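PDB 2PAJ: putative cytosine/guanine deaminase, which catalyses the zinc-dependent hydrolytic deamination of 2-amino-4-hydroxypteridines such as isoxanthopterin to 2,4-dihydroxypteridines, releasing ammonium. Local coordinates for residues Ala118-Leu123 with Phe154-Lys159; His78-Leu83 with Ala108-Arg113; Pro31-Gly36 with Leu427-Ile432. All coordinates share one frame; numbering follows the deposited sequence.

Contact 1: Ala118-Leu123 with Phe154-Lys159; sequences AARIGL and FEEAEK
Glu156 reaches from helix 154-159 into the groove between Leu123 and Arg120 of helix 118-123, and each end of its side chain meets a different partner. Its CB rests against the Leu123 methyl CD2 at 3.7 Å. Beyond CB the chain folds at chi2 (-53°), which brings the carboxylate round to the flank of Arg120 and leaves the leucine behind. There OE1 lies alongside the arginine's aliphatic stem, 3.5 Å from Arg120 CD, and makes a long salt bridge to Arg120 NH1 at 3.9 Å. The guanidinium and carboxylate planes stand almost perpendicular, so the pairing is not the flat two-pronged kind. OE2 takes a weak hydrogen bond from Lys159 NZ (3.4 Å), one turn on in the same helix, and forms a salt bridge with Arg116. Three basic residues thus gather round this buried carboxylate, which would probably favour its charged state. Leu123 CD2 also sits over the backbone of the facing helix, 3.5 Å from Ala157 N, with Ala157 CB 4.2 Å away. The segment axes approach to 9.6 Å and cross at -36°, their chains running in broadly the same direction. This is the packing of successive outer helices in a TIM barrel: helix 112-127 follows strand 67-73, and helix 149-159 follows the adjoining parallel strand 131-136.

Contact 2: His78-Leu83 with Ala108-Arg113; sequences HLFQSL and ALFDER. With ZN (zinc ion), chain B.
Two first torsions bring the rings of Phe80 and Phe110 together. Phe80 holds CG between its backbone N and carbonyl carbon (chi1 79°), whereas Phe110 turns CG away from its own carbonyl carbon (chi1 -80°) and sends its ring across to the 3-10 turn 79-83. The result is a T-shaped stack with Phe80 as the edge and Phe110 as the face: the planes stand at 84°, the centroids lie 5.6 Å apart, and Phe80 CD1 sits over the rim of the Phe110 face, 4.1 Å from Phe110 CE1. The far end of the Phe110 ring also abuts the turn itself, where its CZ approaches the carbonyl oxygen Phe80 O at 3.4 Å. Leu83, one turn later, adds its methyl CD1 at 4.0 Å from Phe110 CE2, meeting the ring at a slant. Phe110, a buried residue, thus meets two residues of one turn. Gln81 CG covers part of one face of the Phe80 ring, and Tyr139 makes a further edge-to-face pair with Phe80. Just before the turn, His78 binds zinc through NE2; its ND1 is hydrogen-bonded to His137 O, which fixes the rotation of the imidazole. His76, His248 and Asp336 bind the same zinc, and His285 also belongs to the metal site, while Gln81 probably binds substrate. The stack packs the loop that carries the His-x-His motif (His76, His78), which follows the first barrel strand in amidohydrolases, against the residues leading into helix 112-127.

Contact 3: Pro31-Gly36 with Leu427-Ile432; sequences PSRVPG and LHDPAI
Arg33 meets the carboxylate of Asp429 head-on, the two side chains coming from opposite directions. Both terminal nitrogens converge on one oxygen: Arg33 NH1 lies 3.2 Å from Asp429 OD1, and Arg33 NH2 is likewise 3.2 Å from that same OD1. The oxygen lies in the guanidinium plane, at its edge. NH1 uses the syn lone pair of OD1; NH2 also arrives on the syn side but tilted out of the carboxylate plane, because the two flat groups are turned 39° against each other. A weak bond from Arg33 NH1 to Asp429 OD2, at 3.4 Å, supplements this salt bridge. Beside it the methyl of Ala431 meets the guanidinium obliquely, its CB 3.5 Å from Arg33 NH2. The bridge ties the loop ahead of strand 39-42 to the one after strand 414-418, parts of the chain near its two ends, consistent with the small beta domain that N- and C-terminal segments build beside the barrel in this superfamily. Arg33 reaches Asp429 with an extended chain, CG opposite its backbone N (chi1 -174°), and its side chain also touches Ala19 and Met21. Backbone hydrogen bonds of Ser32 to Thr22 and of Val34 to Ile20 hold the loop on both sides of it. On the partner loop Ala431 N gives Asp429 OD1 a weak hydrogen bond at 3.5 Å. Farther out, Ile432 N bonds to Asp429 O, and Ala431 O pairs with the hydroxyl of Tyr69 on strand 67-73.

Contacts 1 and 2 are neighbours, their centres 12 Å apart, and both use helix 112-127. They touch directly: Ala118 of contact 1 packs on the turn 79-83 of contact 2, and Gly122 lies beside Ser82. Contact 2 carries the zinc ligand His78, while contact 1 holds no zinc ligand; the side chain of Leu123 is about 11 Å from that of His78. Contact 3 is remote, with centres 32 Å from contact 1 and 40 Å from contact 2, and sits across the chain's centre from contact 2, away from the metal site. Along the chain it closes a loop of 390 residues in which both other contacts are nested.

Contact 1: Ala118-Leu123 with Phe154-Lys159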
ATOM      1  N   ALA A 118     -12.593  10.084   4.978  1.00 52.17           N
ATOM      2  CA  ALA A 118     -12.385   8.698   4.581  1.00 52.90           C
ATOM      3  C   ALA A 118     -10.900   8.389   4.432  1.00 53.77           C
ATOM      4  O   ALA A 118     -10.420   7.340   4.867  1.00 54.86           O
ATOM      5  CB  ALA A 118     -13.102   8.422   3.268  1.00 53.00           C
ATOM      6  N   ALA A 119     -10.180   9.314   3.810  1.00 54.20           N
ATOM      7  CA  ALA A 119      -8.755   9.172   3.579  1.00 53.99           C
ATOM      8  C   ALA A 119      -8.029   9.159   4.899  1.00 54.86           C
ATOM      9  O   ALA A 119      -7.162   8.313   5.126  1.00 55.72           O
ATOM     10  CB  ALA A 119      -8.250  10.317   2.724  1.00 54.17           C
ATOM     11  N   ARG A 120      -8.379  10.094   5.777  1.00 55.39           N
ATOM     12  CA  ARG A 120      -7.728  10.158   7.075  1.00 55.80           C
ATOM     13  C   ARG A 120      -7.932   8.843   7.824  1.00 55.67           C
ATOM     14  O   ARG A 120      -6.973   8.225   8.274  1.00 55.10           O
ATOM     15  CB  ARG A 120      -8.261  11.340   7.889  1.00 56.05           C
ATOM     16  CG  ARG A 120      -7.452  11.624   9.152  1.00 55.79           C
ATOM     17  CD  ARG A 120      -7.715  13.038   9.656  1.00 56.75           C
ATOM     18  NE  ARG A 120      -7.141  13.309  10.978  1.00 57.73           N
ATOM     19  CZ  ARG A 120      -5.842  13.272  11.263  1.00 56.03           C
ATOM     20  NH1 ARG A 120      -4.964  12.974  10.318  1.00 55.48           N
ATOM     21  NH2 ARG A 120      -5.422  13.530  12.494  1.00 54.12           N
ATOM     22  N   ILE A 121      -9.183   8.414   7.938  1.00 55.88           N
ATOM     23  CA  ILE A 121      -9.507   7.166   8.616  1.00 56.05           C
ATOM     24  C   ILE A 121      -8.663   5.985   8.125  1.00 56.24           C
ATOM     25  O   ILE A 121      -7.910   5.392   8.890  1.00 57.26           O
ATOM     26  CB  ILE A 121     -10.989   6.804   8.431  1.00 56.16           C
ATOM     27  CG1 ILE A 121     -11.863   7.768   9.240  1.00 56.52           C
ATOM     28  CG2 ILE A 121     -11.220   5.379   8.875  1.00 56.45           C
ATOM     29  CD1 ILE A 121     -13.357   7.751   8.865  1.00 57.19           C
ATOM     30  N   GLY A 122      -8.790   5.643   6.849  1.00 55.73           N
ATOM     31  CA  GLY A 122      -8.039   4.517   6.312  1.00 53.93           C
ATOM     32  C   GLY A 122      -6.537   4.652   6.436  1.00 53.38           C
ATOM     33  O   GLY A 122      -5.818   3.664   6.567  1.00 52.33           O
ATOM     34  N   LEU A 123      -6.065   5.889   6.372  1.00 53.95           N
ATOM     35  CA  LEU A 123      -4.642   6.179   6.465  1.00 54.62           C
ATOM     36  C   LEU A 123      -4.200   5.938   7.913  1.00 54.83           C
ATOM     37  O   LEU A 123      -3.158   5.335   8.162  1.00 53.40           O
ATOM     38  CB  LEU A 123      -4.403   7.638   6.064  1.00 55.09           C
ATOM     39  CG  LEU A 123      -3.322   8.022   5.051  1.00 54.65           C
ATOM     40  CD1 LEU A 123      -3.372   7.111   3.834  1.00 55.22           C
ATOM     41  CD2 LEU A 123      -3.533   9.480   4.661  1.00 52.99           C
ATOM     42  N   PHE A 154      -2.492  13.708  -0.743  1.00 53.69           N
ATOM     43  CA  PHE A 154      -1.093  14.001  -0.410  1.00 53.91           C
ATOM     44  C   PHE A 154      -1.002  14.812   0.887  1.00 54.67           C
ATOM     45  O   PHE A 154      -0.070  14.663   1.672  1.00 53.51           O
ATOM     46  CB  PHE A 154      -0.417  14.776  -1.549  1.00 52.39           C
ATOM     47  CG  PHE A 154       0.077  13.908  -2.674  1.00 52.29           C
ATOM     48  CD1 PHE A 154       1.143  13.036  -2.487  1.00 54.87           C
ATOM     49  CD2 PHE A 154      -0.523  13.968  -3.922  1.00 50.45           C
ATOM     50  CE1 PHE A 154       1.607  12.229  -3.538  1.00 56.12           C
ATOM     51  CE2 PHE A 154      -0.082  13.181  -4.979  1.00 50.21           C
ATOM     52  CZ  PHE A 154       0.988  12.304  -4.796  1.00 53.50           C
ATOM     53  N   GLU A 155      -1.982  15.671   1.113  1.00 56.58           N
ATOM     54  CA  GLU A 155      -1.992  16.494   2.307  1.00 60.04           C
ATOM     55  C   GLU A 155      -2.118  15.616   3.534  1.00 60.64           C
ATOM     56  O   GLU A 155      -1.323  15.715   4.471  1.00 60.73           O
ATOM     57  CB  GLU A 155      -3.154  17.493   2.258  1.00 62.35           C
ATOM     58  CG  GLU A 155      -2.976  18.563   1.187  1.00 67.89           C
ATOM     59  CD  GLU A 155      -4.176  19.480   1.060  1.00 71.37           C
ATOM     60  OE1 GLU A 155      -4.447  20.244   2.015  1.00 74.09           O
ATOM     61  OE2 GLU A 155      -4.854  19.436   0.008  1.00 73.93           O
ATOM     62  N   GLU A 156      -3.117  14.744   3.517  1.00 61.40           N
ATOM     63  CA  GLU A 156      -3.362  13.849   4.633  1.00 61.99           C
ATOM     64  C   GLU A 156      -2.189  12.916   4.909  1.00 62.33           C
ATOM     65  O   GLU A 156      -1.765  12.761   6.054  1.00 62.33           O
ATOM     66  CB  GLU A 156      -4.643  13.047   4.373  1.00 62.11           C
ATOM     67  CG  GLU A 156      -5.887  13.910   4.391  1.00 62.32           C
ATOM     68  CD  GLU A 156      -5.986  14.748   5.662  1.00 64.01           C
ATOM     69  OE1 GLU A 156      -6.018  14.161   6.769  1.00 66.26           O
ATOM     70  OE2 GLU A 156      -6.018  15.993   5.561  1.00 64.29           O
ATOM     71  N   ALA A 157      -1.659  12.306   3.855  1.00 61.42           N
ATOM     72  CA  ALA A 157      -0.548  11.384   4.006  1.00 61.28           C
ATOM     73  C   ALA A 157       0.607  12.053   4.728  1.00 61.49           C
ATOM     74  O   ALA A 157       1.192  11.498   5.656  1.00 62.27           O
ATOM     75  CB  ALA A 157      -0.093  10.887   2.641  1.00 60.39           C
ATOM     76  N   GLU A 158       0.926  13.261   4.302  1.00 61.44           N
ATOM     77  CA  GLU A 158       2.022  13.998   4.886  1.00 61.78           C
ATOM     78  C   GLU A 158       1.751  14.511   6.297  1.00 59.75           C
ATOM     79  O   GLU A 158       2.679  14.680   7.083  1.00 59.29           O
ATOM     80  CB  GLU A 158       2.380  15.151   3.975  1.00 65.30           C
ATOM     81  CG  GLU A 158       3.440  16.027   4.549  1.00 71.29           C
ATOM     82  CD  GLU A 158       3.330  17.425   4.017  1.00 74.47           C
ATOM     83  OE1 GLU A 158       3.961  17.717   2.967  1.00 75.90           O
ATOM     84  OE2 GLU A 158       2.584  18.216   4.649  1.00 76.17           O
ATOM     85  N   LYS A 159       0.493  14.777   6.620  1.00 57.64           N
ATOM     86  CA  LYS A 159       0.179  15.234   7.964  1.00 56.75           C
ATOM     87  C   LYS A 159       0.557  14.112   8.916  1.00 55.57           C
ATOM     88  O   LYS A 159       0.940  14.353  10.059  1.00 55.06           O
ATOM     89  CB  LYS A 159      -1.313  15.581   8.092  1.00 57.40           C
ATOM     90  CG  LYS A 159      -1.656  16.910   7.429  1.00 59.53           C
ATOM     91  CD  LYS A 159      -3.144  17.109   7.177  1.00 60.85           C
ATOM     92  CE  LYS A 159      -3.900  17.365   8.461  1.00 63.22           C
ATOM     93  NZ  LYS A 159      -5.225  18.007   8.176  1.00 64.55           N
TER

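Contact 2: His78-Leu83 with Ala108-Arg113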
ATOM      1  N   HIS A  78      -8.335   1.802  -1.864  1.00 45.77           N
ATOM      2  CA  HIS A  78      -9.424   2.654  -2.351  1.00 45.80           C
ATOM      3  C   HIS A  78      -9.914   3.432  -1.129  1.00 45.62           C
ATOM      4  O   HIS A  78     -11.037   3.243  -0.680  1.00 46.32           O
ATOM      5  CB  HIS A  78     -10.578   1.823  -2.924  1.00 45.49           C
ATOM      6  CG  HIS A  78     -10.189   0.946  -4.071  1.00 46.15           C
ATOM      7  ND1 HIS A  78      -9.558   1.425  -5.197  1.00 45.67           N
ATOM      8  CD2 HIS A  78     -10.343  -0.385  -4.264  1.00 47.65           C
ATOM      9  CE1 HIS A  78      -9.336   0.428  -6.034  1.00 45.47           C
ATOM     10  NE2 HIS A  78      -9.802  -0.682  -5.491  1.00 48.10           N
ATOM     11  N   LEU A  79      -9.063   4.310  -0.607  1.00 45.43           N
ATOM     12  CA  LEU A  79      -9.361   5.092   0.594  1.00 45.73           C
ATOM     13  C   LEU A  79     -10.717   5.773   0.750  1.00 46.29           C
ATOM     14  O   LEU A  79     -11.151   6.008   1.874  1.00 47.70           O
ATOM     15  CB  LEU A  79      -8.267   6.150   0.843  1.00 44.36           C
ATOM     16  CG  LEU A  79      -6.994   5.869   1.666  1.00 44.91           C
ATOM     17  CD1 LEU A  79      -7.308   4.944   2.831  1.00 42.03           C
ATOM     18  CD2 LEU A  79      -5.936   5.252   0.793  1.00 45.70           C
ATOM     19  N   PHE A  80     -11.399   6.107  -0.339  1.00 46.48           N
ATOM     20  CA  PHE A  80     -12.683   6.777  -0.163  1.00 46.16           C
ATOM     21  C   PHE A  80     -13.673   5.807   0.459  1.00 47.42           C
ATOM     22  O   PHE A  80     -14.561   6.209   1.223  1.00 46.75           O
ATOM     23  CB  PHE A  80     -13.200   7.345  -1.492  1.00 44.94           C
ATOM     24  CG  PHE A  80     -13.835   6.333  -2.409  1.00 43.02           C
ATOM     25  CD1 PHE A  80     -15.206   6.089  -2.354  1.00 40.94           C
ATOM     26  CD2 PHE A  80     -13.079   5.686  -3.378  1.00 42.80           C
ATOM     27  CE1 PHE A  80     -15.815   5.229  -3.251  1.00 37.88           C
ATOM     28  CE2 PHE A  80     -13.673   4.820  -4.285  1.00 41.01           C
ATOM     29  CZ  PHE A  80     -15.053   4.590  -4.225  1.00 39.85           C
ATOM     30  N   GLN A  81     -13.474   4.524   0.158  1.00 46.97           N
ATOM     31  CA  GLN A  81     -14.314   3.448   0.662  1.00 45.78           C
ATOM     32  C   GLN A  81     -14.257   3.286   2.175  1.00 44.97           C
ATOM     33  O   GLN A  81     -15.039   2.542   2.750  1.00 44.96           O
ATOM     34  CB  GLN A  81     -13.918   2.144  -0.024  1.00 46.08           C
ATOM     35  CG  GLN A  81     -14.587   1.965  -1.356  1.00 48.21           C
ATOM     36  CD  GLN A  81     -13.868   1.001  -2.255  1.00 50.17           C
ATOM     37  OE1 GLN A  81     -13.465  -0.087  -1.838  1.00 50.16           O
ATOM     38  NE2 GLN A  81     -13.705   1.390  -3.514  1.00 50.60           N
ATOM     39  N   SER A  82     -13.336   3.992   2.819  1.00 43.99           N
ATOM     40  CA  SER A  82     -13.199   3.908   4.260  1.00 44.23           C
ATOM     41  C   SER A  82     -14.428   4.426   4.991  1.00 45.23           C
ATOM     42  O   SER A  82     -14.535   4.315   6.212  1.00 44.99           O
ATOM     43  CB  SER A  82     -11.954   4.666   4.705  1.00 44.71           C
ATOM     44  OG  SER A  82     -10.793   3.999   4.242  1.00 44.85           O
ATOM     45  N   LEU A  83     -15.355   5.003   4.235  1.00 46.08           N
ATOM     46  CA  LEU A  83     -16.597   5.511   4.807  1.00 46.96           C
ATOM     47  C   LEU A  83     -17.742   4.733   4.198  1.00 47.40           C
ATOM     48  O   LEU A  83     -18.903   5.080   4.370  1.00 48.12           O
ATOM     49  CB  LEU A  83     -16.781   7.003   4.523  1.00 47.31           C
ATOM     50  CG  LEU A  83     -15.976   8.019   5.343  1.00 47.68           C
ATOM     51  CD1 LEU A  83     -16.280   9.398   4.801  1.00 50.03           C
ATOM     52  CD2 LEU A  83     -16.319   7.946   6.828  1.00 43.79           C
ATOM     53  N   ALA A 108     -21.235   9.119  -5.485  1.00 68.87           N
ATOM     54  CA  ALA A 108     -21.601  10.465  -5.897  1.00 68.59           C
ATOM     55  C   ALA A 108     -21.874  11.402  -4.716  1.00 68.63           C
ATOM     56  O   ALA A 108     -22.016  12.609  -4.908  1.00 68.38           O
ATOM     57  CB  ALA A 108     -22.815  10.413  -6.826  1.00 67.36           C
ATOM     58  N   LEU A 109     -21.932  10.856  -3.500  1.00 69.05           N
ATOM     59  CA  LEU A 109     -22.208  11.669  -2.307  1.00 69.39           C
ATOM     60  C   LEU A 109     -20.951  12.176  -1.605  1.00 69.88           C
ATOM     61  O   LEU A 109     -21.039  12.804  -0.540  1.00 70.08           O
ATOM     62  CB  LEU A 109     -23.039  10.892  -1.278  1.00 68.12           C
ATOM     63  CG  LEU A 109     -24.182   9.998  -1.746  1.00 68.73           C
ATOM     64  CD1 LEU A 109     -24.956   9.530  -0.523  1.00 68.78           C
ATOM     65  CD2 LEU A 109     -25.086  10.747  -2.706  1.00 67.00           C
ATOM     66  N   PHE A 110     -19.783  11.897  -2.175  1.00 69.02           N
ATOM     67  CA  PHE A 110     -18.546  12.362  -1.560  1.00 68.93           C
ATOM     68  C   PHE A 110     -18.220  13.804  -1.922  1.00 69.18           C
ATOM     69  O   PHE A 110     -18.392  14.220  -3.065  1.00 68.45           O
ATOM     70  CB  PHE A 110     -17.390  11.426  -1.923  1.00 67.90           C
ATOM     71  CG  PHE A 110     -17.367  10.175  -1.089  1.00 67.41           C
ATOM     72  CD1 PHE A 110     -18.252   9.133  -1.348  1.00 66.39           C
ATOM     73  CD2 PHE A 110     -16.526  10.083   0.012  1.00 65.92           C
ATOM     74  CE1 PHE A 110     -18.306   8.030  -0.524  1.00 65.08           C
ATOM     75  CE2 PHE A 110     -16.567   8.993   0.844  1.00 65.70           C
ATOM     76  CZ  PHE A 110     -17.463   7.953   0.580  1.00 65.92           C
ATOM     77  N   ASP A 111     -17.766  14.565  -0.932  1.00 70.10           N
ATOM     78  CA  ASP A 111     -17.438  15.970  -1.140  1.00 70.76           C
ATOM     79  C   ASP A 111     -16.079  16.296  -0.520  1.00 71.35           C
ATOM     80  O   ASP A 111     -15.252  15.414  -0.304  1.00 70.79           O
ATOM     81  CB  ASP A 111     -18.527  16.850  -0.511  1.00 70.75           C
ATOM     82  CG  ASP A 111     -18.384  16.975   1.006  1.00 71.92           C
ATOM     83  OD1 ASP A 111     -18.007  15.978   1.652  1.00 73.79           O
ATOM     84  OD2 ASP A 111     -18.659  18.067   1.562  1.00 73.09           O
ATOM     85  N   GLU A 112     -15.854  17.572  -0.247  1.00 72.73           N
ATOM     86  CA  GLU A 112     -14.610  18.040   0.362  1.00 74.23           C
ATOM     87  C   GLU A 112     -14.366  17.316   1.684  1.00 73.05           C
ATOM     88  O   GLU A 112     -13.532  16.416   1.792  1.00 72.85           O
ATOM     89  CB  GLU A 112     -14.725  19.550   0.621  1.00 77.47           C
ATOM     90  CG  GLU A 112     -13.595  20.164   1.429  1.00 80.32           C
ATOM     91  CD  GLU A 112     -12.258  20.017   0.737  1.00 82.20           C
ATOM     92  OE1 GLU A 112     -12.256  19.820  -0.500  1.00 83.40           O
ATOM     93  OE2 GLU A 112     -11.211  20.112   1.421  1.00 84.15           O
ATOM     94  N   ARG A 113     -15.124  17.753   2.682  1.00 71.41           N
ATOM     95  CA  ARG A 113     -15.079  17.239   4.037  1.00 69.42           C
ATOM     96  C   ARG A 113     -15.021  15.720   4.093  1.00 66.94           C
ATOM     97  O   ARG A 113     -14.116  15.139   4.699  1.00 66.30           O
ATOM     98  CB  ARG A 113     -16.316  17.741   4.791  1.00 72.65           C
ATOM     99  CG  ARG A 113     -16.494  17.153   6.171  1.00 77.68           C
ATOM    100  CD  ARG A 113     -15.625  17.884   7.200  1.00 82.41           C
ATOM    101  NE  ARG A 113     -15.210  16.999   8.295  1.00 85.32           N
ATOM    102  CZ  ARG A 113     -14.130  16.214   8.271  1.00 85.29           C
ATOM    103  NH1 ARG A 113     -13.325  16.197   7.206  1.00 84.79           N
ATOM    104  NH2 ARG A 113     -13.866  15.429   9.312  1.00 85.54           N
TER
HETATM  105 ZN    ZN B 493      -9.376  -2.671  -5.781  1.00 46.93          ZN

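Contact 3: Pro31-Gly36 with Leu427-Ile432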
ATOM      1  N   PRO A  31      19.585 -12.291   3.427  1.00 60.61           N
ATOM      2  CA  PRO A  31      18.986 -12.849   4.651  1.00 59.36           C
ATOM      3  C   PRO A  31      17.645 -12.217   5.054  1.00 58.63           C
ATOM      4  O   PRO A  31      17.459 -10.998   4.947  1.00 58.13           O
ATOM      5  CB  PRO A  31      20.086 -12.644   5.697  1.00 58.04           C
ATOM      6  CG  PRO A  31      20.881 -11.491   5.156  1.00 57.68           C
ATOM      7  CD  PRO A  31      20.943 -11.785   3.695  1.00 59.01           C
ATOM      8  N   SER A  32      16.718 -13.053   5.517  1.00 57.35           N
ATOM      9  CA  SER A  32      15.387 -12.587   5.903  1.00 56.87           C
ATOM     10  C   SER A  32      15.314 -12.168   7.358  1.00 56.61           C
ATOM     11  O   SER A  32      14.436 -11.409   7.762  1.00 56.19           O
ATOM     12  CB  SER A  32      14.335 -13.674   5.634  1.00 57.06           C
ATOM     13  OG  SER A  32      14.440 -14.751   6.551  1.00 56.63           O
ATOM     14  N   ARG A  33      16.234 -12.691   8.150  1.00 56.65           N
ATOM     15  CA  ARG A  33      16.293 -12.369   9.561  1.00 56.29           C
ATOM     16  C   ARG A  33      17.756 -12.129   9.860  1.00 57.99           C
ATOM     17  O   ARG A  33      18.624 -12.893   9.434  1.00 58.60           O
ATOM     18  CB  ARG A  33      15.789 -13.536  10.398  1.00 54.21           C
ATOM     19  CG  ARG A  33      15.685 -13.237  11.871  1.00 52.74           C
ATOM     20  CD  ARG A  33      15.488 -14.517  12.644  1.00 53.18           C
ATOM     21  NE  ARG A  33      15.103 -14.285  14.030  1.00 52.69           N
ATOM     22  CZ  ARG A  33      14.003 -14.779  14.582  1.00 53.26           C
ATOM     23  NH1 ARG A  33      13.172 -15.533  13.865  1.00 51.15           N
ATOM     24  NH2 ARG A  33      13.739 -14.519  15.852  1.00 53.48           N
ATOM     25  N   VAL A  34      18.047 -11.061  10.577  1.00 60.20           N
ATOM     26  CA  VAL A  34      19.429 -10.795  10.896  1.00 62.90           C
ATOM     27  C   VAL A  34      19.641 -10.887  12.386  1.00 64.81           C
ATOM     28  O   VAL A  34      19.298  -9.982  13.141  1.00 64.22           O
ATOM     29  CB  VAL A  34      19.871  -9.407  10.410  1.00 61.95           C
ATOM     30  CG1 VAL A  34      18.985  -8.342  11.002  1.00 61.88           C
ATOM     31  CG2 VAL A  34      21.306  -9.155  10.807  1.00 64.14           C
ATOM     32  N   PRO A  35      20.144 -12.031  12.849  1.00 68.60           N
ATOM     33  CA  PRO A  35      20.331 -12.016  14.302  1.00 69.14           C
ATOM     34  C   PRO A  35      21.390 -10.942  14.583  1.00 66.51           C
ATOM     35  O   PRO A  35      22.564 -11.094  14.220  1.00 63.33           O
ATOM     36  CB  PRO A  35      20.784 -13.456  14.605  1.00 70.72           C
ATOM     37  CG  PRO A  35      19.957 -14.258  13.584  1.00 70.44           C
ATOM     38  CD  PRO A  35      20.127 -13.412  12.318  1.00 70.26           C
ATOM     39  N   GLY A  36      20.924  -9.842  15.170  1.00 64.60           N
ATOM     40  CA  GLY A  36      21.763  -8.699  15.504  1.00 66.12           C
ATOM     41  C   GLY A  36      20.914  -8.018  16.541  1.00 66.08           C
ATOM     42  O   GLY A  36      19.739  -8.379  16.622  1.00 69.56           O
ATOM     43  N   LEU A 427       4.944 -17.783  22.783  1.00 48.11           N
ATOM     44  CA  LEU A 427       5.524 -17.974  21.457  1.00 47.52           C
ATOM     45  C   LEU A 427       6.998 -18.326  21.570  1.00 48.00           C
ATOM     46  O   LEU A 427       7.771 -17.595  22.178  1.00 47.84           O
ATOM     47  CB  LEU A 427       5.405 -16.698  20.632  1.00 45.66           C
ATOM     48  CG  LEU A 427       4.082 -16.395  19.945  1.00 44.95           C
ATOM     49  CD1 LEU A 427       4.136 -14.999  19.327  1.00 43.36           C
ATOM     50  CD2 LEU A 427       3.802 -17.468  18.902  1.00 39.30           C
ATOM     51  N   HIS A 428       7.391 -19.446  20.980  1.00 49.95           N
ATOM     52  CA  HIS A 428       8.792 -19.850  21.021  1.00 51.15           C
ATOM     53  C   HIS A 428       9.617 -18.916  20.145  1.00 51.42           C
ATOM     54  O   HIS A 428      10.784 -18.663  20.416  1.00 53.32           O
ATOM     55  CB  HIS A 428       8.939 -21.291  20.545  1.00 52.11           C
ATOM     56  CG  HIS A 428       8.528 -22.305  21.564  1.00 53.53           C
ATOM     57  ND1 HIS A 428       7.823 -21.972  22.701  1.00 54.72           N
ATOM     58  CD2 HIS A 428       8.714 -23.646  21.615  1.00 54.35           C
ATOM     59  CE1 HIS A 428       7.595 -23.063  23.408  1.00 53.73           C
ATOM     60  NE2 HIS A 428       8.124 -24.093  22.772  1.00 53.47           N
ATOM     61  N   ASP A 429       8.996 -18.410  19.087  1.00 51.51           N
ATOM     62  CA  ASP A 429       9.649 -17.488  18.171  1.00 50.65           C
ATOM     63  C   ASP A 429       8.766 -16.255  18.153  1.00 49.39           C
ATOM     64  O   ASP A 429       7.947 -16.089  17.253  1.00 47.36           O
ATOM     65  CB  ASP A 429       9.708 -18.088  16.771  1.00 53.57           C
ATOM     66  CG  ASP A 429      10.737 -17.413  15.889  1.00 55.62           C
ATOM     67  OD1 ASP A 429      11.039 -16.218  16.108  1.00 57.46           O
ATOM     68  OD2 ASP A 429      11.242 -18.086  14.972  1.00 55.77           O
ATOM     69  N   PRO A 430       8.915 -15.375  19.155  1.00 49.14           N
ATOM     70  CA  PRO A 430       8.115 -14.151  19.254  1.00 48.47           C
ATOM     71  C   PRO A 430       8.188 -13.252  18.025  1.00 47.43           C
ATOM     72  O   PRO A 430       7.381 -12.351  17.862  1.00 45.87           O
ATOM     73  CB  PRO A 430       8.667 -13.486  20.514  1.00 46.10           C
ATOM     74  CG  PRO A 430      10.068 -13.908  20.521  1.00 46.24           C
ATOM     75  CD  PRO A 430       9.992 -15.367  20.158  1.00 48.09           C
ATOM     76  N   ALA A 431       9.159 -13.507  17.161  1.00 48.63           N
ATOM     77  CA  ALA A 431       9.319 -12.715  15.957  1.00 50.70           C
ATOM     78  C   ALA A 431       8.162 -12.972  14.995  1.00 52.09           C
ATOM     79  O   ALA A 431       7.760 -12.102  14.216  1.00 53.76           O
ATOM     80  CB  ALA A 431      10.621 -13.071  15.303  1.00 49.52           C
ATOM     81  N   ILE A 432       7.623 -14.176  15.082  1.00 52.51           N
ATOM     82  CA  ILE A 432       6.539 -14.630  14.232  1.00 51.51           C
ATOM     83  C   ILE A 432       5.160 -14.034  14.548  1.00 51.85           C
ATOM     84  O   ILE A 432       4.275 -14.022  13.692  1.00 50.46           O
ATOM     85  CB  ILE A 432       6.531 -16.184  14.282  1.00 51.52           C
ATOM     86  CG1 ILE A 432       7.136 -16.709  12.993  1.00 52.63           C
ATOM     87  CG2 ILE A 432       5.154 -16.741  14.576  1.00 47.66           C
ATOM     88  CD1 ILE A 432       7.613 -18.144  13.069  1.00 60.02           C
TER